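Local coordinates for AxyAgu115A (PDB 6NPS), which is a family GH115 glycoside hydrolase, probably an alpha-glucuronidase that removes glucuronic acid side groups from xylan, at residues F564-Y573 with I619-K630. The protein carries 3 engineered substitutions. Numbering follows the deposited sequence.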
ATOM      1  N   PHE A 564      34.568  26.640  14.521  1.00 38.93           N
ATOM      2  CA  PHE A 564      33.572  25.569  14.498  1.00 39.46           C
ATOM      3  C   PHE A 564      32.167  26.102  14.246  1.00 36.54           C
ATOM      4  O   PHE A 564      31.417  25.536  13.439  1.00 38.11           O
ATOM      5  CB  PHE A 564      33.603  24.770  15.807  1.00 38.66           C
ATOM      6  CG  PHE A 564      32.617  23.646  15.845  1.00 41.07           C
ATOM      7  CD1 PHE A 564      32.902  22.426  15.232  1.00 42.96           C
ATOM      8  CD2 PHE A 564      31.399  23.796  16.504  1.00 43.22           C
ATOM      9  CE1 PHE A 564      31.995  21.384  15.257  1.00 41.22           C
ATOM     10  CE2 PHE A 564      30.478  22.738  16.546  1.00 42.98           C
ATOM     11  CZ  PHE A 564      30.767  21.545  15.924  1.00 40.99           C
ATOM     12  N   THR A 565      31.781  27.175  14.940  1.00 39.26           N
ATOM     13  CA  THR A 565      30.410  27.670  14.828  1.00 41.09           C
ATOM     14  C   THR A 565      30.050  28.005  13.381  1.00 36.62           C
ATOM     15  O   THR A 565      28.963  27.658  12.903  1.00 37.46           O
ATOM     16  CB  THR A 565      30.223  28.904  15.739  1.00 49.36           C
ATOM     17  OG1 THR A 565      30.239  28.499  17.117  1.00 53.40           O
ATOM     18  CG2 THR A 565      28.908  29.577  15.456  1.00 51.00           C
ATOM     19  N   ALA A 566      30.962  28.669  12.668  1.00 32.64           N
ATOM     20  CA  ALA A 566      30.735  29.006  11.263  1.00 36.50           C
ATOM     21  C   ALA A 566      30.682  27.768  10.382  1.00 31.52           C
ATOM     22  O   ALA A 566      29.813  27.660   9.519  1.00 33.69           O
ATOM     23  CB  ALA A 566      31.826  29.977  10.778  1.00 36.89           C
ATOM     24  N   TYR A 567      31.605  26.822  10.563  1.00 31.89           N
ATOM     25  CA  TYR A 567      31.499  25.563   9.834  1.00 31.90           C
ATOM     26  C   TYR A 567      30.136  24.902  10.079  1.00 29.74           C
ATOM     27  O   TYR A 567      29.431  24.503   9.138  1.00 30.20           O
ATOM     28  CB  TYR A 567      32.649  24.614  10.223  1.00 31.23           C
ATOM     29  CG  TYR A 567      32.455  23.275   9.556  1.00 34.13           C
ATOM     30  CD1 TYR A 567      32.563  23.147   8.173  1.00 35.17           C
ATOM     31  CD2 TYR A 567      32.117  22.157  10.293  1.00 31.77           C
ATOM     32  CE1 TYR A 567      32.334  21.949   7.548  1.00 33.86           C
ATOM     33  CE2 TYR A 567      31.885  20.956   9.674  1.00 29.66           C
ATOM     34  CZ  TYR A 567      32.013  20.863   8.310  1.00 33.16           C
ATOM     35  OH  TYR A 567      31.775  19.661   7.704  1.00 34.72           O
ATOM     36  N   PHE A 568      29.730  24.814  11.337  1.00 30.28           N
ATOM     37  CA  PHE A 568      28.483  24.130  11.668  1.00 31.13           C
ATOM     38  C   PHE A 568      27.270  24.837  11.058  1.00 34.56           C
ATOM     39  O   PHE A 568      26.413  24.207  10.433  1.00 33.56           O
ATOM     40  CB  PHE A 568      28.325  24.056  13.195  1.00 30.51           C
ATOM     41  CG  PHE A 568      27.186  23.176  13.617  1.00 34.90           C
ATOM     42  CD1 PHE A 568      27.411  21.840  13.934  1.00 36.22           C
ATOM     43  CD2 PHE A 568      25.888  23.659  13.664  1.00 34.61           C
ATOM     44  CE1 PHE A 568      26.355  21.007  14.297  1.00 36.94           C
ATOM     45  CE2 PHE A 568      24.831  22.828  14.005  1.00 32.89           C
ATOM     46  CZ  PHE A 568      25.072  21.498  14.331  1.00 35.48           C
ATOM     47  N   ALA A 569      27.160  26.153  11.260  1.00 28.86           N
ATOM     48  CA  ALA A 569      25.971  26.857  10.799  1.00 34.88           C
ATOM     49  C   ALA A 569      25.925  26.996   9.280  1.00 31.73           C
ATOM     50  O   ALA A 569      24.839  26.954   8.696  1.00 33.42           O
ATOM     51  CB  ALA A 569      25.899  28.236  11.453  1.00 37.80           C
ATOM     52  N   LEU A 570      27.076  27.113   8.617  1.00 31.82           N
ATOM     53  CA  LEU A 570      27.087  27.355   7.181  1.00 31.56           C
ATOM     54  C   LEU A 570      27.188  26.077   6.354  1.00 33.95           C
ATOM     55  O   LEU A 570      26.764  26.074   5.189  1.00 34.80           O
ATOM     56  CB  LEU A 570      28.260  28.290   6.810  1.00 30.22           C
ATOM     57  CG  LEU A 570      28.166  29.745   7.351  1.00 38.23           C
ATOM     58  CD1 LEU A 570      29.379  30.612   6.985  1.00 39.18           C
ATOM     59  CD2 LEU A 570      26.874  30.458   6.909  1.00 36.13           C
ATOM     60  N   VAL A 571      27.823  25.023   6.872  1.00 28.47           N
ATOM     61  CA  VAL A 571      28.092  23.869   6.016  1.00 29.85           C
ATOM     62  C   VAL A 571      27.515  22.599   6.652  1.00 29.66           C
ATOM     63  O   VAL A 571      26.724  21.876   6.039  1.00 29.42           O
ATOM     64  CB  VAL A 571      29.604  23.732   5.763  1.00 30.48           C
ATOM     65  CG1 VAL A 571      29.877  22.505   4.891  1.00 29.99           C
ATOM     66  CG2 VAL A 571      30.135  25.017   5.122  1.00 32.65           C
ATOM     67  N   TYR A 572      27.911  22.310   7.889  1.00 28.75           N
ATOM     68  CA  TYR A 572      27.579  21.014   8.467  1.00 26.61           C
ATOM     69  C   TYR A 572      26.072  20.861   8.688  1.00 31.56           C
ATOM     70  O   TYR A 572      25.479  19.850   8.303  1.00 26.11           O
ATOM     71  CB  TYR A 572      28.351  20.837   9.784  1.00 27.50           C
ATOM     72  CG  TYR A 572      28.208  19.456  10.395  1.00 32.40           C
ATOM     73  CD1 TYR A 572      29.040  18.401   9.984  1.00 29.71           C
ATOM     74  CD2 TYR A 572      27.262  19.212  11.390  1.00 34.80           C
ATOM     75  CE1 TYR A 572      28.903  17.127  10.566  1.00 35.83           C
ATOM     76  CE2 TYR A 572      27.116  17.961  11.968  1.00 37.01           C
ATOM     77  CZ  TYR A 572      27.943  16.931  11.558  1.00 39.98           C
ATOM     78  OH  TYR A 572      27.803  15.702  12.130  1.00 44.02           O
ATOM     79  N   TYR A 573      25.432  21.838   9.340  1.00 30.48           N
ATOM     80  CA  TYR A 573      24.005  21.690   9.633  1.00 28.96           C
ATOM     81  C   TYR A 573      23.148  21.612   8.357  1.00 27.56           C
ATOM     82  O   TYR A 573      22.351  20.670   8.236  1.00 30.15           O
ATOM     83  CB  TYR A 573      23.577  22.836  10.573  1.00 30.24           C
ATOM     84  CG  TYR A 573      22.079  22.892  10.763  1.00 29.66           C
ATOM     85  CD1 TYR A 573      21.419  21.893  11.460  1.00 32.11           C
ATOM     86  CD2 TYR A 573      21.324  23.930  10.226  1.00 38.60           C
ATOM     87  CE1 TYR A 573      20.031  21.924  11.632  1.00 35.47           C
ATOM     88  CE2 TYR A 573      19.949  23.978  10.398  1.00 32.77           C
ATOM     89  CZ  TYR A 573      19.313  22.956  11.079  1.00 34.24           C
ATOM     90  OH  TYR A 573      17.953  22.972  11.228  1.00 35.58           O
ATOM     91  N   ILE A 619      20.781  16.692  15.512  1.00 33.00           N
ATOM     92  CA  ILE A 619      21.460  17.779  14.835  1.00 30.72           C
ATOM     93  C   ILE A 619      20.716  19.107  15.033  1.00 36.52           C
ATOM     94  O   ILE A 619      21.351  20.159  15.111  1.00 35.68           O
ATOM     95  CB  ILE A 619      21.650  17.439  13.356  1.00 34.90           C
ATOM     96  CG1 ILE A 619      22.745  18.321  12.783  1.00 39.08           C
ATOM     97  CG2 ILE A 619      20.343  17.578  12.571  1.00 35.07           C
ATOM     98  CD1 ILE A 619      22.815  18.263  11.306  1.00 50.06           C
ATOM     99  N   VAL A 620      19.378  19.079  15.142  1.00 36.14           N
ATOM    100  CA  VAL A 620      18.621  20.302  15.433  1.00 36.44           C
ATOM    101  C   VAL A 620      18.953  20.817  16.828  1.00 40.80           C
ATOM    102  O   VAL A 620      19.189  22.025  17.021  1.00 41.95           O
ATOM    103  CB  VAL A 620      17.104  20.057  15.274  1.00 39.08           C
ATOM    104  CG1 VAL A 620      16.297  21.229  15.837  1.00 35.88           C
ATOM    105  CG2 VAL A 620      16.736  19.802  13.804  1.00 37.78           C
ATOM    106  N   ASP A 621      18.963  19.921  17.822  1.00 38.01           N
ATOM    107  CA  ASP A 621      19.311  20.326  19.181  1.00 42.89           C
ATOM    108  C   ASP A 621      20.704  20.925  19.238  1.00 46.10           C
ATOM    109  O   ASP A 621      20.923  21.937  19.923  1.00 42.30           O
ATOM    110  CB  ASP A 621      19.225  19.138  20.137  1.00 52.52           C
ATOM    111  CG  ASP A 621      17.805  18.683  20.363  1.00 74.61           C
ATOM    112  OD1 ASP A 621      17.583  17.458  20.498  1.00 83.19           O
ATOM    113  OD2 ASP A 621      16.910  19.560  20.394  1.00 83.70           O
ATOM    114  N   GLU A 622      21.671  20.292  18.554  1.00 40.09           N
ATOM    115  CA  GLU A 622      23.015  20.857  18.496  1.00 39.29           C
ATOM    116  C   GLU A 622      22.990  22.253  17.877  1.00 36.86           C
ATOM    117  O   GLU A 622      23.627  23.180  18.389  1.00 42.25           O
ATOM    118  CB  GLU A 622      23.960  19.912  17.729  1.00 40.03           C
ATOM    119  CG  GLU A 622      25.420  20.397  17.694  1.00 41.64           C
ATOM    120  CD  GLU A 622      26.449  19.324  17.201  1.00 55.75           C
ATOM    121  OE1 GLU A 622      26.030  18.255  16.675  1.00 55.84           O
ATOM    122  OE2 GLU A 622      27.684  19.571  17.347  1.00 52.26           O
ATOM    123  N   TYR A 623      22.203  22.443  16.817  1.00 33.33           N
ATOM    124  CA  TYR A 623      22.147  23.743  16.154  1.00 33.97           C
ATOM    125  C   TYR A 623      21.605  24.824  17.089  1.00 41.59           C
ATOM    126  O   TYR A 623      22.083  25.969  17.086  1.00 38.82           O
ATOM    127  CB  TYR A 623      21.272  23.595  14.932  1.00 34.17           C
ATOM    128  CG  TYR A 623      21.095  24.808  14.062  1.00 36.21           C
ATOM    129  CD1 TYR A 623      22.190  25.467  13.493  1.00 33.45           C
ATOM    130  CD2 TYR A 623      19.826  25.247  13.755  1.00 38.60           C
ATOM    131  CE1 TYR A 623      22.008  26.583  12.651  1.00 38.04           C
ATOM    132  CE2 TYR A 623      19.621  26.327  12.904  1.00 41.42           C
ATOM    133  CZ  TYR A 623      20.713  26.988  12.356  1.00 41.19           C
ATOM    134  OH  TYR A 623      20.489  28.033  11.512  1.00 45.73           O
ATOM    135  N   HIS A 624      20.628  24.463  17.919  1.00 37.74           N
ATOM    136  CA  HIS A 624      19.984  25.380  18.842  1.00 43.24           C
ATOM    137  C   HIS A 624      20.826  25.676  20.073  1.00 43.81           C
ATOM    138  O   HIS A 624      20.490  26.606  20.805  1.00 45.27           O
ATOM    139  CB  HIS A 624      18.627  24.804  19.264  1.00 43.22           C
ATOM    140  CG  HIS A 624      17.609  24.851  18.173  1.00 42.29           C
ATOM    141  ND1 HIS A 624      16.453  24.103  18.196  1.00 42.11           N
ATOM    142  CD2 HIS A 624      17.594  25.532  17.003  1.00 41.15           C
ATOM    143  CE1 HIS A 624      15.765  24.334  17.090  1.00 42.76           C
ATOM    144  NE2 HIS A 624      16.435  25.194  16.349  1.00 39.34           N
ATOM    145  N   THR A 625      21.909  24.932  20.318  1.00 42.77           N
ATOM    146  CA  THR A 625      22.747  25.214  21.469  1.00 48.31           C
ATOM    147  C   THR A 625      24.161  25.715  21.147  1.00 50.15           C
ATOM    148  O   THR A 625      24.833  26.207  22.060  1.00 56.72           O
ATOM    149  CB  THR A 625      22.840  23.976  22.377  1.00 54.71           C
ATOM    150  OG1 THR A 625      23.392  22.889  21.649  1.00 57.43           O
ATOM    151  CG2 THR A 625      21.443  23.560  22.855  1.00 58.34           C
ATOM    152  N   ILE A 626      24.642  25.626  19.903  1.00 44.75           N
ATOM    153  CA  ILE A 626      25.986  26.146  19.646  1.00 49.21           C
ATOM    154  C   ILE A 626      26.051  27.660  19.909  1.00 47.11           C
ATOM    155  O   ILE A 626      25.072  28.401  19.713  1.00 42.23           O
ATOM    156  CB  ILE A 626      26.475  25.853  18.219  1.00 52.44           C
ATOM    157  CG1 ILE A 626      25.401  26.229  17.218  1.00 53.89           C
ATOM    158  CG2 ILE A 626      26.874  24.415  18.077  1.00 58.59           C
ATOM    159  CD1 ILE A 626      25.973  26.524  15.894  1.00 58.31           C
ATOM    160  N   ALA A 627      27.231  28.108  20.347  1.00 48.20           N
ATOM    161  CA  ALA A 627      27.531  29.525  20.541  1.00 49.88           C
ATOM    162  C   ALA A 627      26.494  30.187  21.449  1.00 49.05           C
ATOM    163  O   ALA A 627      26.017  31.287  21.177  1.00 48.96           O
ATOM    164  CB  ALA A 627      27.646  30.244  19.194  1.00 49.87           C
ATOM    165  N   ASP A 628      26.125  29.483  22.524  1.00 52.04           N
ATOM    166  CA  ASP A 628      25.184  29.973  23.534  1.00 61.01           C
ATOM    167  C   ASP A 628      23.823  30.333  22.930  1.00 56.52           C
ATOM    168  O   ASP A 628      23.233  31.363  23.250  1.00 54.39           O
ATOM    169  CB  ASP A 628      25.770  31.167  24.299  1.00 71.85           C
ATOM    170  CG  ASP A 628      24.969  31.508  25.566  1.00 84.82           C
ATOM    171  OD1 ASP A 628      24.734  30.591  26.394  1.00 87.25           O
ATOM    172  OD2 ASP A 628      24.568  32.693  25.729  1.00 86.85           O
ATOM    173  N   GLY A 629      23.313  29.467  22.057  1.00 46.69           N
ATOM    174  CA  GLY A 629      21.983  29.677  21.512  1.00 46.01           C
ATOM    175  C   GLY A 629      21.898  30.773  20.475  1.00 50.62           C
ATOM    176  O   GLY A 629      20.823  31.366  20.282  1.00 49.29           O
ATOM    177  N   LYS A 630      23.021  31.072  19.807  1.00 48.97           N
ATOM    178  CA  LYS A 630      23.041  32.043  18.715  1.00 48.60           C
ATOM    179  C   LYS A 630      21.977  31.743  17.653  1.00 48.71           C
ATOM    180  O   LYS A 630      21.384  32.675  17.087  1.00 46.52           O
ATOM    181  CB  LYS A 630      24.448  32.049  18.085  1.00 50.33           C
ATOM    182  CG  LYS A 630      24.695  33.132  17.037  1.00 53.19           C
ATOM    183  CD  LYS A 630      26.034  32.909  16.308  1.00 55.18           C
ATOM    184  CE  LYS A 630      26.476  34.131  15.468  1.00 53.87           C
ATOM    185  NZ  LYS A 630      25.566  35.320  15.539  1.00 51.31           N
TER
HETATM  186  O   HOH W   1      22.792  28.809   9.469  1.00 51.29           O
HETATM  187  O   HOH W   2      27.119  16.086  15.377  1.00 48.96           O
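Tyr-573 and Tyr-623 lie face to face, ring centroids 3.8 Å apart and planes only 8° from parallel, with the long axes of the two side chains crossing at about a right angle. CG of Tyr-623 sits over the centre of the Tyr-573 ring, and its CB adds a CH-pi contact to the same face. CE2 of Phe-568 and CA of Ala-569 lie at the edge of Tyr-623, whose ring also meets that of Phe-631. At the edge of Phe-568 are the carbonyl O of Ile-619 and CB of Tyr-623, while CD1 of Ile-626 approaches CD2 of Phe-568 obliquely at 3.6 Å. A chi1 of -171° swings the Phe-568 ring away from its own backbone N and into the hollow between Ile-619, Glu-622, Tyr-623 and Ile-626, a knob into a hole. The extended Glu-622 chain crosses this ring obliquely, its CD 3.4 Å from CE1 of Phe-568; its OE2 meets the edge of Phe-564 and is hydrogen-bonded to Tyr-556 of helix 537-558, while OE1 accepts from a water at 2.8 Å. A second water links Ala-569 O to Tyr-623 OH. Replacing Tyr-573 with an alanine would probably take the stacked ring from one face of Tyr-623 and open a gap beside CD1 of Ile-619. Knob-into-hole packing beside a ring stack here joins an antiparallel helical hairpin, the short segments' axes 10.3 Å apart at closest approach and 149° between directions.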